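PDB 4JLE: phist from Plasmodium falciparum, which binds the virulence factor PfEMP1, probably through this PHIST domain and the ATS domain of PfEMP1, and travels with it to knobs on the infected red cell. Local coordinates for residues Lys128-Trp131 / Ile132-Arg135. Numbering follows the deposited sequence.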
loop_
_atom_site.group_PDB
_atom_site.type_symbol
_atom_site.label_atom_id
_atom_site.label_comp_id
_atom_site.label_asym_id
_atom_site.label_seq_id
_atom_site.Cartn_x
_atom_site.Cartn_y
_atom_site.Cartn_z
ATOM N N LYS B 128 -16.661 5.564 -4.361
ATOM C CA LYS B 128 -16.533 6.957 -4.821
ATOM C C LYS B 128 -16.651 7.964 -3.651
ATOM O O LYS B 128 -15.833 8.890 -3.564
ATOM C CB LYS B 128 -17.548 7.274 -5.927
ATOM C CG LYS B 128 -17.216 6.594 -7.258
ATOM C CD LYS B 128 -17.994 7.172 -8.429
ATOM C CE LYS B 128 -17.644 6.491 -9.740
ATOM N NZ LYS B 128 -18.236 7.190 -10.916
ATOM N N ARG B 129 -17.632 7.736 -2.728
ATOM C CA ARG B 129 -17.860 8.584 -1.546
ATOM C C ARG B 129 -16.670 8.512 -0.585
ATOM O O ARG B 129 -16.216 9.549 -0.114
ATOM C CB ARG B 129 -19.175 8.226 -0.816
ATOM C CG ARG B 129 -20.366 9.007 -1.362
ATOM C CD ARG B 129 -21.665 8.832 -0.578
ATOM N NE ARG B 129 -22.214 7.474 -0.676
ATOM C CZ ARG B 129 -22.977 7.021 -1.670
ATOM N NH1 ARG B 129 -23.301 7.817 -2.686
ATOM N NH2 ARG B 129 -23.414 5.771 -1.659
ATOM N N GLU B 130 -16.137 7.307 -0.348
ATOM C CA GLU B 130 -14.965 7.073 0.503
ATOM C C GLU B 130 -13.716 7.745 -0.059
ATOM O O GLU B 130 -12.917 8.251 0.726
ATOM C CB GLU B 130 -14.700 5.576 0.690
ATOM C CG GLU B 130 -15.725 4.869 1.564
ATOM C CD GLU B 130 -15.708 5.251 3.031
ATOM O OE1 GLU B 130 -14.773 4.817 3.746
ATOM O OE2 GLU B 130 -16.633 5.979 3.464
ATOM N N TRP B 131 -13.555 7.772 -1.406
ATOM C CA TRP B 131 -12.412 8.424 -2.025
ATOM C C TRP B 131 -12.477 9.953 -1.904
ATOM O O TRP B 131 -11.436 10.590 -1.758
ATOM C CB TRP B 131 -12.286 8.030 -3.478
ATOM C CG TRP B 131 -11.501 6.778 -3.688
ATOM C CD1 TRP B 131 -11.918 5.653 -4.344
ATOM C CD2 TRP B 131 -10.127 6.551 -3.324
ATOM N NE1 TRP B 131 -10.877 4.780 -4.479
ATOM C CE2 TRP B 131 -9.779 5.275 -3.811
ATOM C CE3 TRP B 131 -9.157 7.296 -2.609
ATOM C CZ2 TRP B 131 -8.485 4.745 -3.646
ATOM C CZ3 TRP B 131 -7.881 6.779 -2.451
ATOM C CH2 TRP B 131 -7.550 5.522 -2.961
ATOM N N ILE B 132 -13.685 10.532 -1.949
ATOM C CA ILE B 132 -13.860 11.971 -1.804
ATOM C C ILE B 132 -13.484 12.345 -0.362
ATOM O O ILE B 132 -12.702 13.255 -0.161
ATOM C CB ILE B 132 -15.286 12.427 -2.224
ATOM C CG1 ILE B 132 -15.473 12.277 -3.754
ATOM C CG2 ILE B 132 -15.557 13.890 -1.801
ATOM C CD1 ILE B 132 -16.952 12.333 -4.263
ATOM N N GLU B 133 -13.966 11.590 0.604
ATOM C CA GLU B 133 -13.699 11.730 2.031
ATOM C C GLU B 133 -12.199 11.556 2.338
ATOM O O GLU B 133 -11.631 12.341 3.111
ATOM C CB GLU B 133 -14.515 10.686 2.781
ATOM C CG GLU B 133 -15.286 11.206 3.976
ATOM C CD GLU B 133 -15.873 10.080 4.804
ATOM O OE1 GLU B 133 -15.299 9.775 5.875
ATOM O OE2 GLU B 133 -16.873 9.471 4.360
ATOM N N PHE B 134 -11.546 10.556 1.699
ATOM C CA PHE B 134 -10.120 10.310 1.856
ATOM C C PHE B 134 -9.323 11.552 1.371
ATOM O O PHE B 134 -8.466 12.067 2.108
ATOM C CB PHE B 134 -9.682 9.030 1.092
ATOM C CG PHE B 134 -8.175 8.855 1.024
ATOM C CD1 PHE B 134 -7.483 8.207 2.050
ATOM C CD2 PHE B 134 -7.440 9.364 -0.057
ATOM C CE1 PHE B 134 -6.092 8.066 1.996
ATOM C CE2 PHE B 134 -6.043 9.258 -0.092
ATOM C CZ PHE B 134 -5.379 8.622 0.935
ATOM N N ARG B 135 -9.644 12.040 0.151
ATOM C CA ARG B 135 -8.964 13.176 -0.466
ATOM C C ARG B 135 -9.077 14.480 0.358
ATOM O O ARG B 135 -8.073 15.185 0.517
ATOM C CB ARG B 135 -9.474 13.372 -1.889
ATOM C CG ARG B 135 -8.786 12.425 -2.881
ATOM C CD ARG B 135 -9.005 12.835 -4.336
ATOM N NE ARG B 135 -10.424 12.800 -4.705
ATOM C CZ ARG B 135 -11.041 11.718 -5.169
ATOM N NH1 ARG B 135 -10.362 10.595 -5.378
ATOM N NH2 ARG B 135 -12.337 11.755 -5.445
HETATM O O HOH W 1 -14.663 9.586 -5.749
#
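The carbonyl oxygen of K128 is gripped twice: I132 N donates to it over 3.1 Å, and a water donates to it over 2.6 Å. Both segments belong to the long α-helix 117-163 of the PHIST three-helix bundle, spanning about two of its turns, and the i to i+4 ladder continues with E133 N to R129 O, F134 N to E130 O (2.9 Å) and R135 N to W131 O. The same water accepts a bond from R135 NH2 at 3.2 Å, so it bridges the K128 carbonyl to a side chain seven residues on. R135 reaches the water by bending at chi3 (-62°), which folds its guanidinium back along the helix. W131 O then lies over the centre of one guanidinium face while accepting the backbone bond from R135 N, and R135 NH1 comes 3.7 Å from W131 CB. The charged end has a stronger partner outside these residues: R135 NH1 forms a salt bridge with E51 of the second subunit, against which W131 also packs.

W131 and F134 run side by side in the same direction, yet their rings stand almost perpendicular, with planes at 88° and centroids 5.3 Å apart. The pair is an offset edge-to-face stack in which the tryptophan edge addresses the phenylalanine face. Its closest atoms are W131 CZ3 and F134 CD2, 3.6 Å apart, with F134 CD2 at the edge of the indole, near its plane. Q98 of the second subunit packs on F134, tying this aromatic pair to the dimer interface.

E130 and E133 also point the same way, and their carboxylate planes stand 84° apart. Two like charges this close probably disfavour each other: OE2 of E130 comes 3.6 Å from OE2 of E133.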